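Local coordinates for protein mandelate racemase/muconate lactonizing enzyme (Jannaschia sp., PDB 4J3Z) that belongs to the mandelate racemase/muconate lactonizing branch of the enolase superfamily and is probably an isomerase or related enzyme of carboxylate substrates, at residues D[10-23]-D[374-387]. Numbering follows the deposited sequence.
Sequences FAVAPPPPGWGGRY and ANAHRYTGNRLHLE
Tyr-23 stands between Tyr-379 and His-385 in an aromatic cluster that ties the N-terminal capping domain of this enolase-superfamily fold to the C-terminal tail, which returns after the barrel domain. It illustrates how parts distant in sequence can be joined by a few rings and a minimal backbone bridge. Two edge-to-face pairs follow: the edge of Tyr-23 points at the face of Tyr-379, planes 61° apart, while the edge of His-385 points at the face of Tyr-23. CD2 of Tyr-23 is 3.6 Å from CE1 of Tyr-379. Over the Tyr-23 face sits the CB of His-385, a CH-pi contact 3.6 Å from the ring centroid. The Tyr-23 ring reaches this slot because its CG is held between backbone N and carbonyl carbon (chi1 57°). With an alanine here, the face of Tyr-379 and CB of His-385 would probably lose their aromatic partner, opening a gap between the segments.

Backbone pairing works alongside the rings. Strand 4-12, already paired with strand 24-31, forms a single bridge at Val-12 and Arg-378: Ala-13 N donates to His-377 O at 2.7 Å, and Tyr-379 N to Ala-11 O from above the carbonyl plane. Phe-10 CD1 packs on Ala-374 CB, and Ala-11 CB on Tyr-379 CB at 3.6 Å. The ring of His-377 lies across Pro-15, its ND1 hydrogen-bonded to Ile-373 O.

Charge and polar bonding concentrate on Arg-22. Its extended chain runs alongside the carbonyl of Leu-384, the CB of Arg-383 covers one guanidinium face, and Glu-387 OE2 makes a salt bridge with NH1, its hydrogen bond weak and bent. Arg-22 NH1 also donates a nearly straight hydrogen bond (166°) to Leu-384 O, unusually short at a doubtful 2.5 Å, in the guanidinium plane and on a carbonyl lone pair.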
ATOM      1  N   PHE D  10      15.590   7.199 -46.660  1.00 29.82           N
ATOM      2  CA  PHE D  10      14.572   7.770 -47.550  1.00 30.79           C
ATOM      3  C   PHE D  10      13.528   8.563 -46.759  1.00 31.78           C
ATOM      4  O   PHE D  10      12.889   8.035 -45.839  1.00 31.77           O
ATOM      5  CB  PHE D  10      13.854   6.667 -48.348  1.00 29.66           C
ATOM      6  CG  PHE D  10      14.737   5.931 -49.321  1.00 29.92           C
ATOM      7  CD1 PHE D  10      14.952   6.427 -50.604  1.00 29.16           C
ATOM      8  CD2 PHE D  10      15.341   4.730 -48.964  1.00 30.70           C
ATOM      9  CE1 PHE D  10      15.753   5.750 -51.507  1.00 28.53           C
ATOM     10  CE2 PHE D  10      16.153   4.050 -49.864  1.00 30.60           C
ATOM     11  CZ  PHE D  10      16.356   4.561 -51.138  1.00 29.75           C
ATOM     12  N   ALA D  11      13.360   9.832 -47.116  1.00 30.97           N
ATOM     13  CA  ALA D  11      12.287  10.643 -46.561  1.00 29.19           C
ATOM     14  C   ALA D  11      11.149  10.643 -47.572  1.00 28.96           C
ATOM     15  O   ALA D  11      11.302  11.146 -48.688  1.00 29.15           O
ATOM     16  CB  ALA D  11      12.777  12.048 -46.291  1.00 29.49           C
ATOM     17  N   VAL D  12      10.016  10.062 -47.191  1.00 28.09           N
ATOM     18  CA  VAL D  12       8.929   9.839 -48.133  1.00 28.50           C
ATOM     19  C   VAL D  12       7.669  10.643 -47.779  1.00 29.25           C
ATOM     20  O   VAL D  12       7.196  10.592 -46.656  1.00 30.99           O
ATOM     21  CB  VAL D  12       8.606   8.329 -48.277  1.00 27.23           C
ATOM     22  CG1 VAL D  12       7.503   8.118 -49.296  1.00 27.44           C
ATOM     23  CG2 VAL D  12       9.846   7.548 -48.710  1.00 26.38           C
ATOM     24  N   ALA D  13       7.149  11.392 -48.746  1.00 29.45           N
ATOM     25  CA  ALA D  13       5.886  12.127 -48.584  1.00 29.41           C
ATOM     26  C   ALA D  13       4.720  11.301 -49.108  1.00 29.66           C
ATOM     27  O   ALA D  13       4.654  11.018 -50.305  1.00 29.80           O
ATOM     28  CB  ALA D  13       5.941  13.471 -49.303  1.00 28.07           C
ATOM     29  N   PRO D  14       3.818  10.872 -48.209  1.00 30.39           N
ATOM     30  CA  PRO D  14       2.574  10.279 -48.687  1.00 30.46           C
ATOM     31  C   PRO D  14       1.771  11.313 -49.470  1.00 31.42           C
ATOM     32  O   PRO D  14       1.699  12.476 -49.045  1.00 32.18           O
ATOM     33  CB  PRO D  14       1.842   9.925 -47.391  1.00 29.82           C
ATOM     34  CG  PRO D  14       2.939   9.681 -46.406  1.00 29.87           C
ATOM     35  CD  PRO D  14       3.975  10.715 -46.749  1.00 30.29           C
ATOM     36  N   PRO D  15       1.193  10.911 -50.617  1.00 30.40           N
ATOM     37  CA  PRO D  15       0.312  11.836 -51.325  1.00 32.03           C
ATOM     38  C   PRO D  15      -0.963  12.115 -50.527  1.00 35.43           C
ATOM     39  O   PRO D  15      -1.259  11.385 -49.569  1.00 35.26           O
ATOM     40  CB  PRO D  15      -0.020  11.096 -52.628  1.00 31.01           C
ATOM     41  CG  PRO D  15       0.245   9.655 -52.349  1.00 30.71           C
ATOM     42  CD  PRO D  15       1.375   9.645 -51.350  1.00 30.53           C
ATOM     43  N   PRO D  16      -1.704  13.182 -50.891  1.00 37.68           N
ATOM     44  CA  PRO D  16      -3.044  13.410 -50.355  1.00 37.16           C
ATOM     45  C   PRO D  16      -3.853  12.106 -50.279  1.00 36.78           C
ATOM     46  O   PRO D  16      -3.788  11.292 -51.209  1.00 36.65           O
ATOM     47  CB  PRO D  16      -3.664  14.365 -51.385  1.00 36.77           C
ATOM     48  CG  PRO D  16      -2.509  14.993 -52.110  1.00 36.00           C
ATOM     49  CD  PRO D  16      -1.231  14.357 -51.648  1.00 36.77           C
ATOM     50  N   PRO D  17      -4.630  11.908 -49.193  1.00 36.32           N
ATOM     51  CA  PRO D  17      -4.902  12.822 -48.077  1.00 36.32           C
ATOM     52  C   PRO D  17      -3.927  12.720 -46.893  1.00 39.59           C
ATOM     53  O   PRO D  17      -4.149  13.344 -45.852  1.00 40.72           O
ATOM     54  CB  PRO D  17      -6.324  12.427 -47.639  1.00 36.36           C
ATOM     55  CG  PRO D  17      -6.754  11.291 -48.536  1.00 35.71           C
ATOM     56  CD  PRO D  17      -5.499  10.725 -49.127  1.00 35.71           C
ATOM     57  N   GLY D  18      -2.850  11.958 -47.053  1.00 41.19           N
ATOM     58  CA  GLY D  18      -1.826  11.861 -46.022  1.00 40.78           C
ATOM     59  C   GLY D  18      -2.172  10.948 -44.853  1.00 42.23           C
ATOM     60  O   GLY D  18      -1.732  11.193 -43.711  1.00 40.01           O
ATOM     61  N   TRP D  19      -2.966   9.906 -45.126  1.00 41.59           N
ATOM     62  CA  TRP D  19      -3.181   8.839 -44.153  1.00 42.09           C
ATOM     63  C   TRP D  19      -1.838   8.134 -43.977  1.00 44.77           C
ATOM     64  O   TRP D  19      -1.344   7.472 -44.900  1.00 47.56           O
ATOM     65  CB  TRP D  19      -4.245   7.827 -44.613  1.00 42.48           C
ATOM     66  CG  TRP D  19      -5.586   8.377 -45.102  1.00 43.43           C
ATOM     67  CD1 TRP D  19      -6.346   7.857 -46.106  1.00 45.08           C
ATOM     68  CD2 TRP D  19      -6.308   9.523 -44.608  1.00 43.41           C
ATOM     69  NE1 TRP D  19      -7.491   8.599 -46.274  1.00 47.79           N
ATOM     70  CE2 TRP D  19      -7.491   9.630 -45.372  1.00 46.06           C
ATOM     71  CE3 TRP D  19      -6.067  10.471 -43.604  1.00 43.33           C
ATOM     72  CZ2 TRP D  19      -8.435  10.642 -45.162  1.00 46.80           C
ATOM     73  CZ3 TRP D  19      -7.004  11.482 -43.397  1.00 45.79           C
ATOM     74  CH2 TRP D  19      -8.175  11.557 -44.174  1.00 46.54           C
ATOM     75  N   GLY D  20      -1.245   8.298 -42.800  1.00 41.28           N
ATOM     76  CA  GLY D  20       0.093   7.787 -42.540  1.00 38.62           C
ATOM     77  C   GLY D  20       1.030   8.843 -41.984  1.00 37.10           C
ATOM     78  O   GLY D  20       1.977   8.516 -41.270  1.00 38.10           O
ATOM     79  N   GLY D  21       0.768  10.103 -42.320  1.00 36.24           N
ATOM     80  CA  GLY D  21       1.523  11.240 -41.810  1.00 36.51           C
ATOM     81  C   GLY D  21       2.026  12.158 -42.904  1.00 39.52           C
ATOM     82  O   GLY D  21       1.862  11.862 -44.092  1.00 40.95           O
ATOM     83  N   ARG D  22       2.622  13.280 -42.500  1.00 40.48           N
ATOM     84  CA  ARG D  22       3.304  14.198 -43.416  1.00 40.78           C
ATOM     85  C   ARG D  22       4.463  13.534 -44.163  1.00 39.76           C
ATOM     86  O   ARG D  22       4.639  13.756 -45.369  1.00 40.33           O
ATOM     87  CB  ARG D  22       3.833  15.421 -42.665  1.00 44.89           C
ATOM     88  CG  ARG D  22       2.896  16.619 -42.622  1.00 48.53           C
ATOM     89  CD  ARG D  22       3.710  17.904 -42.554  1.00 51.39           C
ATOM     90  NE  ARG D  22       2.892  19.095 -42.340  1.00 53.50           N
ATOM     91  CZ  ARG D  22       2.640  19.641 -41.152  1.00 56.25           C
ATOM     92  NH1 ARG D  22       3.138  19.109 -40.046  1.00 55.22           N
ATOM     93  NH2 ARG D  22       1.887  20.732 -41.070  1.00 59.92           N
ATOM     94  N   TYR D  23       5.258  12.740 -43.443  1.00 37.52           N
ATOM     95  CA  TYR D  23       6.393  12.021 -44.028  1.00 34.86           C
ATOM     96  C   TYR D  23       6.684  10.716 -43.298  1.00 34.45           C
ATOM     97  O   TYR D  23       6.431  10.605 -42.092  1.00 34.42           O
ATOM     98  CB  TYR D  23       7.650  12.892 -44.036  1.00 34.83           C
ATOM     99  CG  TYR D  23       8.076  13.403 -42.675  1.00 34.66           C
ATOM    100  CD1 TYR D  23       8.739  12.572 -41.767  1.00 34.33           C
ATOM    101  CD2 TYR D  23       7.826  14.721 -42.300  1.00 34.32           C
ATOM    102  CE1 TYR D  23       9.132  13.035 -40.527  1.00 34.82           C
ATOM    103  CE2 TYR D  23       8.225  15.195 -41.064  1.00 35.92           C
ATOM    104  CZ  TYR D  23       8.873  14.346 -40.180  1.00 35.80           C
ATOM    105  OH  TYR D  23       9.267  14.809 -38.947  1.00 35.38           O
ATOM    106  N   ALA D 374       9.819   5.603 -54.233  1.00 31.56           N
ATOM    107  CA  ALA D 374      10.507   6.264 -53.129  1.00 31.37           C
ATOM    108  C   ALA D 374      10.952   7.669 -53.510  1.00 31.83           C
ATOM    109  O   ALA D 374      10.522   8.637 -52.893  1.00 32.45           O
ATOM    110  CB  ALA D 374      11.704   5.427 -52.672  1.00 31.52           C
ATOM    111  N   ASN D 375      11.800   7.773 -54.535  1.00 33.21           N
ATOM    112  CA  ASN D 375      12.436   9.044 -54.914  1.00 33.66           C
ATOM    113  C   ASN D 375      11.465  10.110 -55.420  1.00 33.56           C
ATOM    114  O   ASN D 375      11.537  11.269 -55.000  1.00 34.30           O
ATOM    115  CB  ASN D 375      13.576   8.805 -55.919  1.00 35.78           C
ATOM    116  CG  ASN D 375      14.739   8.028 -55.309  1.00 37.88           C
ATOM    117  OD1 ASN D 375      15.044   8.163 -54.112  1.00 37.88           O
ATOM    118  ND2 ASN D 375      15.400   7.215 -56.128  1.00 36.95           N
ATOM    119  N   ALA D 376      10.551   9.713 -56.307  1.00 32.37           N
ATOM    120  CA  ALA D 376       9.522  10.618 -56.833  1.00 31.71           C
ATOM    121  C   ALA D 376       8.713  11.309 -55.732  1.00 30.82           C
ATOM    122  O   ALA D 376       8.188  12.410 -55.927  1.00 29.17           O
ATOM    123  CB  ALA D 376       8.591   9.859 -57.775  1.00 33.00           C
ATOM    124  N   HIS D 377       8.616  10.654 -54.576  1.00 32.75           N
ATOM    125  CA  HIS D 377       7.876  11.186 -53.430  1.00 32.43           C
ATOM    126  C   HIS D 377       8.759  11.721 -52.301  1.00 35.04           C
ATOM    127  O   HIS D 377       8.269  11.928 -51.185  1.00 36.88           O
ATOM    128  CB  HIS D 377       6.961  10.110 -52.858  1.00 30.81           C
ATOM    129  CG  HIS D 377       5.748   9.836 -53.686  1.00 30.22           C
ATOM    130  ND1 HIS D 377       5.745   8.941 -54.733  1.00 29.71           N
ATOM    131  CD2 HIS D 377       4.483  10.315 -53.596  1.00 29.27           C
ATOM    132  CE1 HIS D 377       4.534   8.890 -55.262  1.00 28.69           C
ATOM    133  NE2 HIS D 377       3.751   9.715 -54.589  1.00 27.81           N
ATOM    134  N   ARG D 378      10.046  11.938 -52.573  1.00 35.17           N
ATOM    135  CA  ARG D 378      10.972  12.420 -51.544  1.00 35.98           C
ATOM    136  C   ARG D 378      10.503  13.709 -50.863  1.00 39.35           C
ATOM    137  O   ARG D 378       9.963  14.614 -51.510  1.00 38.96           O
ATOM    138  CB  ARG D 378      12.398  12.564 -52.089  1.00 36.06           C
ATOM    139  CG  ARG D 378      12.647  13.816 -52.905  1.00 38.25           C
ATOM    140  CD  ARG D 378      13.743  13.594 -53.932  1.00 40.34           C
ATOM    141  NE  ARG D 378      13.716  14.634 -54.954  1.00 40.85           N
ATOM    142  CZ  ARG D 378      12.970  14.590 -56.057  1.00 41.62           C
ATOM    143  NH1 ARG D 378      12.178  13.554 -56.296  1.00 41.72           N
ATOM    144  NH2 ARG D 378      13.015  15.594 -56.923  1.00 41.38           N
ATOM    145  N   TYR D 379      10.645  13.749 -49.557  1.00 43.43           N
ATOM    146  CA  TYR D 379      10.243  14.870 -48.751  1.00 45.54           C
ATOM    147  C   TYR D 379      11.137  16.099 -48.925  1.00 47.71           C
ATOM    148  O   TYR D 379      12.315  15.968 -49.045  1.00 48.61           O
ATOM    149  CB  TYR D 379      10.220  14.429 -47.291  1.00 44.12           C
ATOM    150  CG  TYR D 379       9.701  15.473 -46.364  1.00 43.99           C
ATOM    151  CD1 TYR D 379       8.367  15.662 -46.218  1.00 43.08           C
ATOM    152  CD2 TYR D 379      10.539  16.276 -45.667  1.00 44.82           C
ATOM    153  CE1 TYR D 379       7.888  16.616 -45.387  1.00 43.14           C
ATOM    154  CE2 TYR D 379      10.056  17.225 -44.843  1.00 45.27           C
ATOM    155  CZ  TYR D 379       8.729  17.393 -44.721  1.00 44.17           C
ATOM    156  OH  TYR D 379       8.216  18.335 -43.914  1.00 45.70           O
ATOM    157  N   THR D 380      10.564  17.284 -48.978  1.00 49.99           N
ATOM    158  CA  THR D 380      11.365  18.493 -48.977  1.00 51.94           C
ATOM    159  C   THR D 380      10.984  19.612 -47.980  1.00 54.71           C
ATOM    160  O   THR D 380      11.780  20.478 -47.711  1.00 53.29           O
ATOM    161  CB  THR D 380      11.489  18.999 -50.416  1.00 52.07           C
ATOM    162  OG1 THR D 380      12.706  19.726 -50.573  1.00 53.29           O
ATOM    163  CG2 THR D 380      10.306  19.824 -50.805  1.00 50.93           C
ATOM    164  N   GLY D 381       9.770  19.556 -47.429  1.00 57.78           N
ATOM    165  CA  GLY D 381       9.189  20.598 -46.569  1.00 60.93           C
ATOM    166  C   GLY D 381       9.854  20.808 -45.213  1.00 62.51           C
ATOM    167  O   GLY D 381      10.811  20.115 -44.866  1.00 62.23           O
ATOM    168  N   ASN D 382       9.334  21.769 -44.449  1.00 66.61           N
ATOM    169  CA  ASN D 382       9.909  22.153 -43.149  1.00 68.94           C
ATOM    170  C   ASN D 382       9.217  21.532 -41.934  1.00 66.49           C
ATOM    171  O   ASN D 382       9.873  21.200 -40.942  1.00 65.81           O
ATOM    172  CB  ASN D 382       9.915  23.680 -42.992  1.00 71.35           C
ATOM    173  CG  ASN D 382      10.997  24.357 -43.816  1.00 73.09           C
ATOM    174  OD1 ASN D 382      11.508  23.794 -44.784  1.00 73.88           O
ATOM    175  ND2 ASN D 382      11.346  25.582 -43.434  1.00 73.29           N
ATOM    176  N   ARG D 383       7.894  21.386 -42.020  1.00 62.96           N
ATOM    177  CA  ARG D 383       7.062  20.991 -40.878  1.00 59.99           C
ATOM    178  C   ARG D 383       7.216  19.509 -40.477  1.00 58.57           C
ATOM    179  O   ARG D 383       7.935  18.748 -41.137  1.00 57.67           O
ATOM    180  CB  ARG D 383       5.589  21.352 -41.139  1.00 58.66           C
ATOM    181  CG  ARG D 383       5.364  22.688 -41.845  1.00 60.23           C
ATOM    182  CD  ARG D 383       5.553  23.892 -40.930  1.00 60.07           C
ATOM    183  NE  ARG D 383       4.317  24.245 -40.236  1.00 60.63           N
ATOM    184  CZ  ARG D 383       4.111  25.383 -39.579  1.00 61.90           C
ATOM    185  NH1 ARG D 383       5.061  26.310 -39.508  1.00 64.99           N
ATOM    186  NH2 ARG D 383       2.947  25.599 -38.988  1.00 61.44           N
ATOM    187  N   LEU D 384       6.541  19.114 -39.395  1.00 54.43           N
ATOM    188  CA  LEU D 384       6.704  17.777 -38.807  1.00 52.83           C
ATOM    189  C   LEU D 384       5.687  16.742 -39.286  1.00 51.48           C
ATOM    190  O   LEU D 384       4.632  17.086 -39.804  1.00 50.66           O
ATOM    191  CB  LEU D 384       6.659  17.851 -37.274  1.00 49.56           C
ATOM    192  CG  LEU D 384       7.780  18.596 -36.551  1.00 47.82           C
ATOM    193  CD1 LEU D 384       7.382  18.882 -35.113  1.00 47.43           C
ATOM    194  CD2 LEU D 384       9.089  17.824 -36.618  1.00 47.25           C
ATOM    195  N   HIS D 385       6.027  15.468 -39.081  1.00 52.12           N
ATOM    196  CA  HIS D 385       5.171  14.328 -39.419  1.00 52.23           C
ATOM    197  C   HIS D 385       3.838  14.394 -38.669  1.00 54.85           C
ATOM    198  O   HIS D 385       2.772  14.218 -39.267  1.00 55.54           O
ATOM    199  CB  HIS D 385       5.911  13.018 -39.112  1.00 50.44           C
ATOM    200  CG  HIS D 385       5.015  11.832 -38.944  1.00 51.61           C
ATOM    201  ND1 HIS D 385       4.376  11.223 -40.004  1.00 50.35           N
ATOM    202  CD2 HIS D 385       4.651  11.141 -37.837  1.00 50.48           C
ATOM    203  CE1 HIS D 385       3.662  10.204 -39.556  1.00 48.32           C
ATOM    204  NE2 HIS D 385       3.811  10.134 -38.246  1.00 49.76           N
ATOM    205  N   LEU D 386       3.925  14.640 -37.360  1.00 55.56           N
ATOM    206  CA  LEU D 386       2.762  14.891 -36.512  1.00 57.64           C
ATOM    207  C   LEU D 386       2.988  16.165 -35.708  1.00 59.50           C
ATOM    208  O   LEU D 386       4.105  16.430 -35.259  1.00 57.97           O
ATOM    209  CB  LEU D 386       2.509  13.714 -35.568  1.00 56.56           C
ATOM    210  CG  LEU D 386       1.573  12.606 -36.052  1.00 55.15           C
ATOM    211  CD1 LEU D 386       1.819  11.325 -35.270  1.00 50.57           C
ATOM    212  CD2 LEU D 386       0.115  13.041 -35.937  1.00 58.58           C
ATOM    213  N   GLU D 387       1.933  16.956 -35.544  1.00 60.96           N
ATOM    214  CA  GLU D 387       2.026  18.216 -34.805  1.00 65.23           C
ATOM    215  C   GLU D 387       0.848  18.421 -33.856  1.00 64.60           C
ATOM    216  O   GLU D 387      -0.246  17.903 -34.089  1.00 62.54           O
ATOM    217  CB  GLU D 387       2.161  19.408 -35.764  1.00 64.61           C
ATOM    218  CG  GLU D 387       3.559  19.583 -36.343  1.00 62.93           C
ATOM    219  CD  GLU D 387       3.774  20.934 -37.005  1.00 63.34           C
ATOM    220  OE1 GLU D 387       3.053  21.897 -36.665  1.00 66.46           O
ATOM    221  OE2 GLU D 387       4.677  21.034 -37.862  1.00 60.76           O
TER